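Local coordinates for uncharacterized protein (Methanosaeta thermophila PT, PDB 5HT7), which binds transition-metal ions, including iron(II), as a trimeric betagamma-crystallin whose role in the cell remains undefined, at residues L4-Q10 / A32-V38; E19-D23 / E49-Q53; M37-V43 / E59-Y65. All blocks are in the same frame, centred on the assembly; numbering follows the deposited sequence.

Contact 1 (L4-Q10 / A32-V38)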
ATOM      1  N   LEU A   4       5.757  -3.024  -6.071  1.00 19.89           N
ATOM      2  CA  LEU A   4       6.987  -2.533  -6.697  1.00 18.64           C
ATOM      3  C   LEU A   4       7.506  -1.361  -5.906  1.00 20.04           C
ATOM      4  O   LEU A   4       6.719  -0.585  -5.381  1.00 18.53           O
ATOM      5  CB  LEU A   4       6.757  -2.083  -8.139  1.00 18.41           C
ATOM      6  CG  LEU A   4       6.220  -3.126  -9.119  1.00 21.19           C
ATOM      7  CD1 LEU A   4       6.035  -2.482 -10.487  1.00 21.34           C
ATOM      8  CD2 LEU A   4       7.170  -4.318  -9.178  1.00 20.06           C
ATOM      9  N   PHE A   5       8.827  -1.220  -5.860  1.00 21.81           N
ATOM     10  CA  PHE A   5       9.462  -0.149  -5.108  1.00 19.21           C
ATOM     11  C   PHE A   5      10.495   0.554  -5.977  1.00 22.87           C
ATOM     12  O   PHE A   5      11.254  -0.101  -6.694  1.00 22.15           O
ATOM     13  CB  PHE A   5      10.145  -0.692  -3.840  1.00 21.01           C
ATOM     14  CG  PHE A   5       9.196  -1.279  -2.831  1.00 23.18           C
ATOM     15  CD1 PHE A   5       8.684  -0.499  -1.814  1.00 24.51           C
ATOM     16  CD2 PHE A   5       8.815  -2.605  -2.907  1.00 23.02           C
ATOM     17  CE1 PHE A   5       7.795  -1.027  -0.891  1.00 22.97           C
ATOM     18  CE2 PHE A   5       7.934  -3.146  -1.985  1.00 25.10           C
ATOM     19  CZ  PHE A   5       7.420  -2.347  -0.973  1.00 20.41           C
ATOM     20  N   ALA A   6      10.537   1.875  -5.894  1.00 20.82           N
ATOM     21  CA  ALA A   6      11.502   2.662  -6.667  1.00 26.35           C
ATOM     22  C   ALA A   6      12.956   2.384  -6.276  1.00 25.45           C
ATOM     23  O   ALA A   6      13.841   2.407  -7.124  1.00 27.55           O
ATOM     24  CB  ALA A   6      11.204   4.134  -6.523  1.00 24.26           C
ATOM     25  N   ASP A   7      13.218   2.141  -4.997  1.00 25.21           N
ATOM     26  CA  ASP A   7      14.585   1.886  -4.568  1.00 25.62           C
ATOM     27  C   ASP A   7      14.785   0.435  -4.176  1.00 25.41           C
ATOM     28  O   ASP A   7      13.826  -0.293  -3.929  1.00 25.05           O
ATOM     29  CB  ASP A   7      14.965   2.801  -3.396  1.00 27.24           C
ATOM     30  CG  ASP A   7      14.913   4.270  -3.767  1.00 32.32           C
ATOM     31  OD1 ASP A   7      15.257   4.615  -4.921  1.00 32.01           O
ATOM     32  OD2 ASP A   7      14.517   5.081  -2.908  1.00 32.40           O
ATOM     33  N   ALA A   8      16.045   0.022  -4.107  1.00 27.52           N
ATOM     34  CA  ALA A   8      16.375  -1.310  -3.633  1.00 26.68           C
ATOM     35  C   ALA A   8      15.930  -1.493  -2.184  1.00 27.11           C
ATOM     36  O   ALA A   8      15.741  -0.517  -1.456  1.00 28.25           O
ATOM     37  CB  ALA A   8      17.878  -1.568  -3.769  1.00 32.01           C
ATOM     38  N   ASN A   9      15.742  -2.747  -1.783  1.00 24.66           N
ATOM     39  CA  ASN A   9      15.433  -3.098  -0.404  1.00 27.17           C
ATOM     40  C   ASN A   9      14.112  -2.508   0.088  1.00 27.37           C
ATOM     41  O   ASN A   9      13.984  -2.137   1.267  1.00 26.45           O
ATOM     42  CB  ASN A   9      16.579  -2.677   0.532  1.00 29.06           C
ATOM     43  CG  ASN A   9      17.842  -3.473   0.281  1.00 34.46           C
ATOM     44  OD1 ASN A   9      17.854  -4.700   0.425  1.00 35.06           O
ATOM     45  ND2 ASN A   9      18.917  -2.783  -0.084  1.00 39.44           N
ATOM     46  N   GLN A  10      13.137  -2.443  -0.824  1.00 24.52           N
ATOM     47  CA  GLN A  10      11.755  -2.115  -0.475  1.00 22.63           C
ATOM     48  C   GLN A  10      11.639  -0.713   0.124  1.00 22.97           C
ATOM     49  O   GLN A  10      10.964  -0.501   1.137  1.00 23.32           O
ATOM     50  CB  GLN A  10      11.198  -3.165   0.488  1.00 22.77           C
ATOM     51  CG  GLN A  10      11.142  -4.577  -0.087  1.00 25.15           C
ATOM     52  CD  GLN A  10      12.502  -5.247  -0.150  1.00 30.41           C
ATOM     53  OE1 GLN A  10      12.918  -5.735  -1.202  1.00 32.56           O
ATOM     54  NE2 GLN A  10      13.209  -5.256   0.973  1.00 28.33           N
ATOM     55  N   ALA A  32       9.379   6.200 -11.930  1.00 35.85           N
ATOM     56  CA  ALA A  32      10.665   5.580 -11.632  1.00 38.38           C
ATOM     57  C   ALA A  32      10.693   4.152 -12.138  1.00 38.07           C
ATOM     58  O   ALA A  32       9.664   3.484 -12.217  1.00 35.45           O
ATOM     59  CB  ALA A  32      10.942   5.605 -10.140  1.00 39.36           C
ATOM     60  N   THR A  33      11.881   3.684 -12.486  1.00 34.36           N
ATOM     61  CA  THR A  33      12.059   2.279 -12.777  1.00 38.37           C
ATOM     62  C   THR A  33      12.082   1.549 -11.454  1.00 32.44           C
ATOM     63  O   THR A  33      12.701   2.008 -10.493  1.00 35.80           O
ATOM     64  CB  THR A  33      13.351   2.019 -13.557  1.00 42.33           C
ATOM     65  OG1 THR A  33      14.463   2.484 -12.780  1.00 43.21           O
ATOM     66  CG2 THR A  33      13.316   2.764 -14.868  1.00 38.53           C
ATOM     67  N   PRO A  34      11.372   0.426 -11.372  1.00 26.73           N
ATOM     68  CA  PRO A  34      11.371  -0.291 -10.093  1.00 28.03           C
ATOM     69  C   PRO A  34      12.713  -0.973  -9.825  1.00 28.73           C
ATOM     70  O   PRO A  34      13.336  -1.478 -10.759  1.00 27.87           O
ATOM     71  CB  PRO A  34      10.238  -1.316 -10.271  1.00 28.01           C
ATOM     72  CG  PRO A  34      10.167  -1.534 -11.732  1.00 29.27           C
ATOM     73  CD  PRO A  34      10.493  -0.208 -12.368  1.00 28.65           C
ATOM     74  N   ARG A  35      13.163  -0.970  -8.570  1.00 24.66           N
ATOM     75  CA  ARG A  35      14.423  -1.605  -8.220  1.00 21.72           C
ATOM     76  C   ARG A  35      14.290  -2.717  -7.198  1.00 25.61           C
ATOM     77  O   ARG A  35      15.246  -3.446  -6.951  1.00 28.34           O
ATOM     78  CB  ARG A  35      15.414  -0.554  -7.719  1.00 27.27           C
ATOM     79  CG  ARG A  35      15.820   0.369  -8.845  1.00 26.85           C
ATOM     80  CD  ARG A  35      16.935   1.332  -8.471  1.00 27.45           C
ATOM     81  NE  ARG A  35      17.416   2.006  -9.681  1.00 29.04           N
ATOM     82  CZ  ARG A  35      18.318   2.981  -9.681  1.00 31.81           C
ATOM     83  NH1 ARG A  35      18.832   3.402  -8.529  1.00 25.76           N
ATOM     84  NH2 ARG A  35      18.702   3.530 -10.829  1.00 29.19           N
ATOM     85  N   SER A  36      13.111  -2.852  -6.591  1.00 23.43           N
ATOM     86  CA  SER A  36      12.833  -4.029  -5.787  1.00 21.62           C
ATOM     87  C   SER A  36      11.348  -4.352  -5.829  1.00 20.20           C
ATOM     88  O   SER A  36      10.547  -3.582  -6.360  1.00 19.09           O
ATOM     89  CB  SER A  36      13.308  -3.857  -4.334  1.00 24.60           C
ATOM     90  OG  SER A  36      12.689  -2.754  -3.695  1.00 24.31           O
ATOM     91  N   MET A  37      10.997  -5.510  -5.287  1.00 20.50           N
ATOM     92  CA  MET A  37       9.644  -6.015  -5.421  1.00 20.43           C
ATOM     93  C   MET A  37       9.318  -6.992  -4.308  1.00 22.63           C
ATOM     94  O   MET A  37      10.191  -7.745  -3.846  1.00 23.08           O
ATOM     95  CB  MET A  37       9.473  -6.684  -6.793  1.00 22.62           C
ATOM     96  CG  MET A  37       8.151  -7.440  -6.976  1.00 24.93           C
ATOM     97  SD  MET A  37       7.988  -8.059  -8.668  1.00 25.55           S
ATOM     98  CE  MET A  37       9.289  -9.284  -8.722  1.00 27.94           C
ATOM     99  N   VAL A  38       8.066  -6.965  -3.855  1.00 22.59           N
ATOM    100  CA  VAL A  38       7.583  -7.985  -2.950  1.00 23.64           C
ATOM    101  C   VAL A  38       6.411  -8.688  -3.613  1.00 25.04           C
ATOM    102  O   VAL A  38       5.516  -8.043  -4.154  1.00 22.93           O
ATOM    103  CB  VAL A  38       7.144  -7.402  -1.591  1.00 23.43           C
ATOM    104  CG1 VAL A  38       6.488  -8.494  -0.741  1.00 23.34           C
ATOM    105  CG2 VAL A  38       8.339  -6.794  -0.862  1.00 22.63           C
TER
HETATM  106  O   HOH W   1      17.945   2.854  -5.615  1.00 36.64           O
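Ser36 and Phe5 form the antiparallel, hydrogen-bonded pair at the centre of this contact. Phe5 N donates to Ser36 O at 3.0 Å, while Phe5 O takes Arg35 N at 2.8 Å and, more weakly, Ser36 N. Arg35 and Ser36 thus both face Phe5, which is a classic beta bulge. Beyond it, 6-10 folds back over strand 36-39 and is gripped by the Ser36 hydroxyl. OG gives its proton to Asp7 O at 2.7 Å, in the carbonyl plane, and accepts Gln10 N at 2.9 Å. A chi1 of 59° sets OG between the backbone N and the carbonyl carbon, facing both partners.

Traced outward, Phe5 first lays CB against Ser36 OG; CD2 then lies about equally near Ser36 OG and Ser36 O, the latter at the ring edge, and CE2 ends against Val38 CG2 at 3.8 Å. One face of the ring is covered by Gln10 CA, offset toward the rim, and the Gln10 side chain crosses that of Val38 at about a right angle, CG meeting CG2. On the sheet face opposite Phe5 and Ser36, the Leu4 and Met37 side chains lie side by side, Leu4 CD2 3.9 Å from Met37 SD. The extended Arg35 side chain passes Ala6 O, with CG at 3.3 Å, and a water joins NH1 to Asp7 OD1.

An aromatic residue opening a folded hairpin, tied down by a serine from a later strand of the same motif, is the signature of the betagamma-crystallin Greek key; here the hairpin leads into strand 14-16, which carries the iron ligands His14 and His16.

Contact 2 (E19-D23 / E49-Q53); sequences ESDAD and EPNFQ
Ala22 is the residue that the 49-53 turn closes upon. Its carbonyl O accepts Asn51 N at 2.7 Å, the donor tilted 17° from the carbonyl plane, and its CB touches Phe52 CZ and Asn51 ND2, both at 3.7 Å. Phe52 has CG anti to its carbonyl carbon, chi1 -44°, which carries the end of the ring to Ala22; Phe52 CZ also approaches Ser20 CB at 4.0 Å. Beside this, Asp23 OD1 lies against Pro50 CG at 3.6 Å, the two side chains crossing at a slant.

An Asx turn spans Ala22 and probably helps to orient its carbonyl. Asp21 OD1 accepts Asp23 N at 2.8 Å, met on the anti side and 27° out of the carboxylate plane. The opposing turn is fixed by Ser78, whose OG bonds to Glu49 O and Phe52 N, the folded-hairpin arrangement of a second Greek key.

Further out, Asp21 OD2 makes a salt bridge with Lys15, and OD1 makes another with Arg11 of the third subunit. Across the contact, one backbone bond is flanked by van der Waals contacts of Ala22, Phe52 and Pro50, whereas Asp21 serves the Asx turn, Lys15 and that Arg11 at once; two cationic partners would probably keep its carboxylate ionised.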
ATOM      1  N   GLU A  19      -3.445  -8.390  -9.554  1.00 22.37           N
ATOM      2  CA  GLU A  19      -3.661  -9.314 -10.679  1.00 27.79           C
ATOM      3  C   GLU A  19      -2.796  -9.009 -11.895  1.00 27.18           C
ATOM      4  O   GLU A  19      -2.106  -9.893 -12.400  1.00 30.81           O
ATOM      5  CB  GLU A  19      -5.134  -9.327 -11.087  1.00 31.95           C
ATOM      6  CG  GLU A  19      -6.001 -10.174 -10.179  1.00 39.62           C
ATOM      7  CD  GLU A  19      -5.546 -11.612 -10.150  1.00 47.73           C
ATOM      8  OE1 GLU A  19      -5.373 -12.195 -11.246  1.00 50.09           O
ATOM      9  OE2 GLU A  19      -5.352 -12.155  -9.042  1.00 51.13           O
ATOM     10  N   SER A  20      -2.829  -7.767 -12.373  1.00 25.16           N
ATOM     11  CA  SER A  20      -1.988  -7.396 -13.505  1.00 24.02           C
ATOM     12  C   SER A  20      -1.901  -5.904 -13.664  1.00 25.24           C
ATOM     13  O   SER A  20      -2.687  -5.157 -13.070  1.00 24.52           O
ATOM     14  CB  SER A  20      -2.533  -8.001 -14.803  1.00 31.02           C
ATOM     15  OG  SER A  20      -3.857  -7.556 -15.027  1.00 28.24           O
ATOM     16  N   ASP A  21      -0.934  -5.475 -14.470  1.00 24.82           N
ATOM     17  CA  ASP A  21      -0.865  -4.095 -14.920  1.00 27.68           C
ATOM     18  C   ASP A  21      -0.347  -4.102 -16.344  1.00 28.68           C
ATOM     19  O   ASP A  21       0.805  -4.464 -16.575  1.00 28.04           O
ATOM     20  CB  ASP A  21       0.043  -3.255 -14.012  1.00 27.72           C
ATOM     21  CG  ASP A  21      -0.054  -1.767 -14.310  1.00 31.54           C
ATOM     22  OD1 ASP A  21      -0.364  -1.404 -15.466  1.00 28.72           O
ATOM     23  OD2 ASP A  21       0.172  -0.948 -13.387  1.00 30.59           O
ATOM     24  N   ALA A  22      -1.192  -3.705 -17.297  1.00 26.52           N
ATOM     25  CA  ALA A  22      -0.817  -3.772 -18.705  1.00 28.83           C
ATOM     26  C   ALA A  22       0.073  -2.608 -19.123  1.00 28.74           C
ATOM     27  O   ALA A  22       0.570  -2.582 -20.241  1.00 26.35           O
ATOM     28  CB  ALA A  22      -2.077  -3.820 -19.602  1.00 25.38           C
ATOM     29  N   ASP A  23       0.274  -1.643 -18.231  1.00 27.74           N
ATOM     30  CA  ASP A  23       1.019  -0.442 -18.602  1.00 26.03           C
ATOM     31  C   ASP A  23       1.572   0.248 -17.360  1.00 25.34           C
ATOM     32  O   ASP A  23       1.066   1.293 -16.964  1.00 26.75           O
ATOM     33  CB  ASP A  23       0.102   0.493 -19.390  1.00 30.80           C
ATOM     34  CG  ASP A  23       0.852   1.473 -20.280  1.00 31.11           C
ATOM     35  OD1 ASP A  23       2.091   1.419 -20.374  1.00 29.35           O
ATOM     36  OD2 ASP A  23       0.166   2.301 -20.908  1.00 34.97           O
ATOM     37  N   GLU A  49       7.829  -4.621 -22.125  1.00 27.94           N
ATOM     38  CA  GLU A  49       6.948  -3.703 -22.838  1.00 30.62           C
ATOM     39  C   GLU A  49       5.533  -3.742 -22.265  1.00 29.93           C
ATOM     40  O   GLU A  49       5.168  -4.694 -21.581  1.00 28.92           O
ATOM     41  CB  GLU A  49       6.927  -4.051 -24.339  1.00 33.59           C
ATOM     42  CG  GLU A  49       8.263  -3.818 -25.034  1.00 40.30           C
ATOM     43  CD  GLU A  49       8.243  -4.181 -26.507  1.00 48.16           C
ATOM     44  OE1 GLU A  49       7.162  -4.542 -27.025  1.00 49.41           O
ATOM     45  OE2 GLU A  49       9.314  -4.106 -27.147  1.00 59.54           O
ATOM     46  N   PRO A  50       4.731  -2.707 -22.549  1.00 29.38           N
ATOM     47  CA  PRO A  50       3.319  -2.722 -22.148  1.00 27.39           C
ATOM     48  C   PRO A  50       2.566  -3.888 -22.781  1.00 31.57           C
ATOM     49  O   PRO A  50       3.056  -4.460 -23.759  1.00 29.24           O
ATOM     50  CB  PRO A  50       2.785  -1.392 -22.683  1.00 31.30           C
ATOM     51  CG  PRO A  50       3.982  -0.517 -22.813  1.00 31.06           C
ATOM     52  CD  PRO A  50       5.121  -1.424 -23.163  1.00 31.40           C
ATOM     53  N   ASN A  51       1.406  -4.226 -22.224  1.00 28.13           N
ATOM     54  CA  ASN A  51       0.474  -5.150 -22.871  1.00 30.87           C
ATOM     55  C   ASN A  51       1.033  -6.554 -22.997  1.00 31.50           C
ATOM     56  O   ASN A  51       0.775  -7.257 -23.986  1.00 31.94           O
ATOM     57  CB  ASN A  51       0.072  -4.616 -24.243  1.00 29.90           C
ATOM     58  CG  ASN A  51      -0.657  -3.296 -24.153  1.00 33.41           C
ATOM     59  OD1 ASN A  51      -0.334  -2.343 -24.861  1.00 41.52           O
ATOM     60  ND2 ASN A  51      -1.640  -3.228 -23.266  1.00 32.96           N
ATOM     61  N   PHE A  52       1.810  -6.939 -21.989  1.00 29.74           N
ATOM     62  CA  PHE A  52       2.263  -8.312 -21.799  1.00 28.29           C
ATOM     63  C   PHE A  52       3.065  -8.813 -22.994  1.00 32.16           C
ATOM     64  O   PHE A  52       2.861  -9.925 -23.477  1.00 30.57           O
ATOM     65  CB  PHE A  52       1.055  -9.211 -21.507  1.00 31.36           C
ATOM     66  CG  PHE A  52       0.098  -8.602 -20.518  1.00 29.81           C
ATOM     67  CD1 PHE A  52       0.506  -8.340 -19.216  1.00 30.99           C
ATOM     68  CD2 PHE A  52      -1.186  -8.255 -20.895  1.00 29.98           C
ATOM     69  CE1 PHE A  52      -0.357  -7.758 -18.306  1.00 25.84           C
ATOM     70  CE2 PHE A  52      -2.059  -7.675 -19.995  1.00 27.78           C
ATOM     71  CZ  PHE A  52      -1.646  -7.430 -18.692  1.00 30.45           C
ATOM     72  N   GLN A  53       3.989  -7.969 -23.445  1.00 31.19           N
ATOM     73  CA  GLN A  53       4.886  -8.307 -24.540  1.00 32.06           C
ATOM     74  C   GLN A  53       6.343  -8.240 -24.091  1.00 34.87           C
ATOM     75  O   GLN A  53       6.710  -7.404 -23.257  1.00 27.97           O
ATOM     76  CB  GLN A  53       4.631  -7.381 -25.728  1.00 32.57           C
ATOM     77  CG  GLN A  53       3.237  -7.603 -26.351  1.00 31.09           C
ATOM     78  CD  GLN A  53       2.940  -6.665 -27.496  1.00 38.33           C
ATOM     79  OE1 GLN A  53       3.785  -6.435 -28.358  1.00 46.28           O
ATOM     80  NE2 GLN A  53       1.730  -6.125 -27.524  1.00 43.30           N
TER

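Contact 3 (M37-V43 / E59-Y65); sequences MVVLSGV and EFGPGIY
Strands 37-39 and 63-65 run antiparallel, 169° between their directions with axes 4.9 Å apart, and four backbone bonds link Met37 with Tyr65 and Val39 with Gly63. The second of these pairs is held by Val39 N to Gly63 O at 2.9 Å and Gly63 N to Val39 O at 3.0 Å. This is the edge of a crystallin Greek key sheet, and Tyr65 fits a tyrosine corner: its hydroxyl donates to Gly61 O at 2.7 Å, four residues back in the chain, reaching it from above the carbonyl plane.

Where segment 59-65 folds back on itself, Phe60 turns its edge to the face of Tyr65, placing CD1 3.5 Å above the centre of that ring, while Met37 covers a face of Phe60. With chi3 at 67° the methionine bends, so that CE stands 3.8 Å from the Phe60 centroid, a CH-pi contact, and SD follows at a distance as a Met-aromatic partner. Val39 CG2 fills the angle between Phe60 CB and Tyr65 CE2, and the valine's CB meets Gly61 O at 3.4 Å. A leucine in place of Tyr65 would probably leave Gly61 O without its hydroxyl partner and deprive Phe60 CD1 of the flat face it rests on.

Gly63, with phi at 158°, has a conformation in which a CB would be jammed against the preceding carbonyl O and crowded by Tyr65 OH. Phe60 also meets Tyr71 edge-to-face, and Phe18 of the second subunit packs on Val38, Leu40 and Ile64. At the loop, Gly42 O is buried with no polar partner and has Pro62 CD just 3.3 Å away.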
ATOM      1  N   MET A  37      10.997  -5.510  -5.287  1.00 20.50           N
ATOM      2  CA  MET A  37       9.644  -6.015  -5.421  1.00 20.43           C
ATOM      3  C   MET A  37       9.318  -6.992  -4.308  1.00 22.63           C
ATOM      4  O   MET A  37      10.191  -7.745  -3.846  1.00 23.08           O
ATOM      5  CB  MET A  37       9.473  -6.684  -6.793  1.00 22.62           C
ATOM      6  CG  MET A  37       8.151  -7.440  -6.976  1.00 24.93           C
ATOM      7  SD  MET A  37       7.988  -8.059  -8.668  1.00 25.55           S
ATOM      8  CE  MET A  37       9.289  -9.284  -8.722  1.00 27.94           C
ATOM      9  N   VAL A  38       8.066  -6.965  -3.855  1.00 22.59           N
ATOM     10  CA  VAL A  38       7.583  -7.985  -2.950  1.00 23.64           C
ATOM     11  C   VAL A  38       6.411  -8.688  -3.613  1.00 25.04           C
ATOM     12  O   VAL A  38       5.516  -8.043  -4.154  1.00 22.93           O
ATOM     13  CB  VAL A  38       7.144  -7.402  -1.591  1.00 23.43           C
ATOM     14  CG1 VAL A  38       6.488  -8.494  -0.741  1.00 23.34           C
ATOM     15  CG2 VAL A  38       8.339  -6.794  -0.862  1.00 22.63           C
ATOM     16  N   VAL A  39       6.444 -10.012  -3.619  1.00 23.67           N
ATOM     17  CA  VAL A  39       5.317 -10.778  -4.130  1.00 25.17           C
ATOM     18  C   VAL A  39       4.617 -11.409  -2.938  1.00 27.71           C
ATOM     19  O   VAL A  39       5.241 -12.143  -2.172  1.00 28.92           O
ATOM     20  CB  VAL A  39       5.759 -11.861  -5.131  1.00 25.18           C
ATOM     21  CG1 VAL A  39       4.579 -12.751  -5.486  1.00 30.83           C
ATOM     22  CG2 VAL A  39       6.346 -11.208  -6.391  1.00 26.99           C
ATOM     23  N   LEU A  40       3.333 -11.111  -2.769  1.00 26.97           N
ATOM     24  CA  LEU A  40       2.594 -11.588  -1.605  1.00 32.51           C
ATOM     25  C   LEU A  40       1.902 -12.917  -1.879  1.00 37.14           C
ATOM     26  O   LEU A  40       1.796 -13.770  -1.004  1.00 35.41           O
ATOM     27  CB  LEU A  40       1.567 -10.543  -1.166  1.00 30.16           C
ATOM     28  CG  LEU A  40       2.218  -9.217  -0.757  1.00 33.19           C
ATOM     29  CD1 LEU A  40       1.196  -8.096  -0.694  1.00 43.73           C
ATOM     30  CD2 LEU A  40       2.923  -9.387   0.572  1.00 33.87           C
ATOM     31  N   SER A  41       1.429 -13.091  -3.101  1.00 35.01           N
ATOM     32  CA  SER A  41       0.773 -14.336  -3.454  1.00 40.22           C
ATOM     33  C   SER A  41       0.850 -14.569  -4.946  1.00 37.26           C
ATOM     34  O   SER A  41       0.957 -13.622  -5.729  1.00 41.87           O
ATOM     35  CB  SER A  41      -0.682 -14.327  -2.993  1.00 41.21           C
ATOM     36  OG  SER A  41      -1.406 -13.295  -3.637  1.00 41.97           O
ATOM     37  N   GLY A  42       0.801 -15.838  -5.332  1.00 40.63           N
ATOM     38  CA  GLY A  42       0.827 -16.213  -6.727  1.00 37.73           C
ATOM     39  C   GLY A  42       2.214 -16.124  -7.323  1.00 34.92           C
ATOM     40  O   GLY A  42       3.164 -15.688  -6.665  1.00 33.88           O
ATOM     41  N   VAL A  43       2.313 -16.546  -8.579  1.00 32.90           N
ATOM     42  CA  VAL A  43       3.535 -16.476  -9.358  1.00 33.47           C
ATOM     43  C   VAL A  43       3.342 -15.460 -10.475  1.00 33.72           C
ATOM     44  O   VAL A  43       2.322 -15.477 -11.166  1.00 33.82           O
ATOM     45  CB  VAL A  43       3.912 -17.859  -9.942  1.00 37.53           C
ATOM     46  CG1 VAL A  43       5.095 -17.747 -10.888  1.00 36.06           C
ATOM     47  CG2 VAL A  43       4.217 -18.835  -8.812  1.00 37.17           C
ATOM     48  N   GLU A  59      10.607 -15.916 -13.415  1.00 46.82           N
ATOM     49  CA  GLU A  59       9.265 -15.767 -12.860  1.00 41.45           C
ATOM     50  C   GLU A  59       9.300 -15.769 -11.337  1.00 40.39           C
ATOM     51  O   GLU A  59      10.120 -16.456 -10.725  1.00 39.47           O
ATOM     52  CB  GLU A  59       8.353 -16.871 -13.380  1.00 43.60           C
ATOM     53  CG  GLU A  59       8.126 -16.784 -14.879  1.00 46.28           C
ATOM     54  CD  GLU A  59       7.313 -17.938 -15.401  1.00 49.67           C
ATOM     55  OE1 GLU A  59       7.284 -18.987 -14.722  1.00 51.43           O
ATOM     56  OE2 GLU A  59       6.710 -17.797 -16.486  1.00 53.57           O
ATOM     57  N   PHE A  60       8.398 -15.007 -10.723  1.00 36.19           N
ATOM     58  CA  PHE A  60       8.532 -14.704  -9.299  1.00 33.85           C
ATOM     59  C   PHE A  60       7.352 -15.178  -8.468  1.00 34.93           C
ATOM     60  O   PHE A  60       6.226 -14.711  -8.648  1.00 33.82           O
ATOM     61  CB  PHE A  60       8.728 -13.197  -9.104  1.00 33.42           C
ATOM     62  CG  PHE A  60       9.979 -12.665  -9.746  1.00 34.74           C
ATOM     63  CD1 PHE A  60      11.155 -12.554  -9.019  1.00 33.07           C
ATOM     64  CD2 PHE A  60       9.986 -12.306 -11.083  1.00 35.13           C
ATOM     65  CE1 PHE A  60      12.316 -12.077  -9.616  1.00 38.11           C
ATOM     66  CE2 PHE A  60      11.134 -11.833 -11.684  1.00 36.26           C
ATOM     67  CZ  PHE A  60      12.303 -11.717 -10.949  1.00 38.41           C
ATOM     68  N   GLY A  61       7.618 -16.104  -7.552  1.00 33.15           N
ATOM     69  CA  GLY A  61       6.614 -16.547  -6.604  1.00 31.70           C
ATOM     70  C   GLY A  61       6.716 -15.679  -5.365  1.00 33.16           C
ATOM     71  O   GLY A  61       7.509 -14.737  -5.345  1.00 33.10           O
ATOM     72  N   PRO A  62       5.931 -15.993  -4.326  1.00 33.83           N
ATOM     73  CA  PRO A  62       5.943 -15.198  -3.088  1.00 33.00           C
ATOM     74  C   PRO A  62       7.349 -15.036  -2.528  1.00 34.17           C
ATOM     75  O   PRO A  62       8.118 -15.995  -2.545  1.00 32.13           O
ATOM     76  CB  PRO A  62       5.061 -16.015  -2.144  1.00 32.44           C
ATOM     77  CG  PRO A  62       4.104 -16.709  -3.069  1.00 32.04           C
ATOM     78  CD  PRO A  62       4.924 -17.068  -4.279  1.00 32.65           C
ATOM     79  N   GLY A  63       7.686 -13.828  -2.076  1.00 28.58           N
ATOM     80  CA  GLY A  63       9.009 -13.552  -1.558  1.00 32.34           C
ATOM     81  C   GLY A  63       9.376 -12.078  -1.598  1.00 31.89           C
ATOM     82  O   GLY A  63       8.605 -11.244  -2.065  1.00 28.01           O
ATOM     83  N   ILE A  64      10.568 -11.774  -1.106  1.00 28.28           N
ATOM     84  CA  ILE A  64      11.099 -10.419  -1.065  1.00 30.13           C
ATOM     85  C   ILE A  64      12.320 -10.331  -1.982  1.00 33.16           C
ATOM     86  O   ILE A  64      13.293 -11.073  -1.802  1.00 35.91           O
ATOM     87  CB  ILE A  64      11.482 -10.013   0.381  1.00 29.33           C
ATOM     88  CG1 ILE A  64      10.250 -10.062   1.295  1.00 29.93           C
ATOM     89  CG2 ILE A  64      12.093  -8.633   0.412  1.00 29.27           C
ATOM     90  CD1 ILE A  64      10.556  -9.756   2.764  1.00 27.85           C
ATOM     91  N   TYR A  65      12.267  -9.435  -2.964  1.00 28.74           N
ATOM     92  CA  TYR A  65      13.331  -9.308  -3.968  1.00 27.98           C
ATOM     93  C   TYR A  65      13.976  -7.923  -3.931  1.00 28.23           C
ATOM     94  O   TYR A  65      13.552  -7.015  -4.639  1.00 27.16           O
ATOM     95  CB  TYR A  65      12.769  -9.609  -5.363  1.00 27.79           C
ATOM     96  CG  TYR A  65      12.077 -10.949  -5.419  1.00 32.35           C
ATOM     97  CD1 TYR A  65      12.800 -12.117  -5.635  1.00 32.61           C
ATOM     98  CD2 TYR A  65      10.707 -11.053  -5.213  1.00 29.74           C
ATOM     99  CE1 TYR A  65      12.170 -13.354  -5.669  1.00 34.21           C
ATOM    100  CE2 TYR A  65      10.070 -12.286  -5.247  1.00 34.72           C
ATOM    101  CZ  TYR A  65      10.811 -13.433  -5.476  1.00 34.60           C
ATOM    102  OH  TYR A  65      10.186 -14.660  -5.504  1.00 38.79           O
TER

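How the contacts relate
From the N terminus, strand 3-5 starts contact 1, whose second segment returns at 32-38 and closes a long loop holding the metal-binding strand 14-16. Contact 2 starts within that loop at 19-23 and closes at 49-53, so contacts 1 and 2 cross along the chain. Contact 3 begins where contact 1 ends, sharing Met37 and Val38, and closes at 59-65, crossing contact 2 as well. Contacts 1 and 3 join neighbours of one sheet, with strand 36-39 in the middle and Ser36 CB meeting Tyr65 O; contact 3 also reaches the second sheet through strand 58-60. Contact 2, centred about 17 Å from the other two centres, links that sheet's edge to the second motif's folded hairpin.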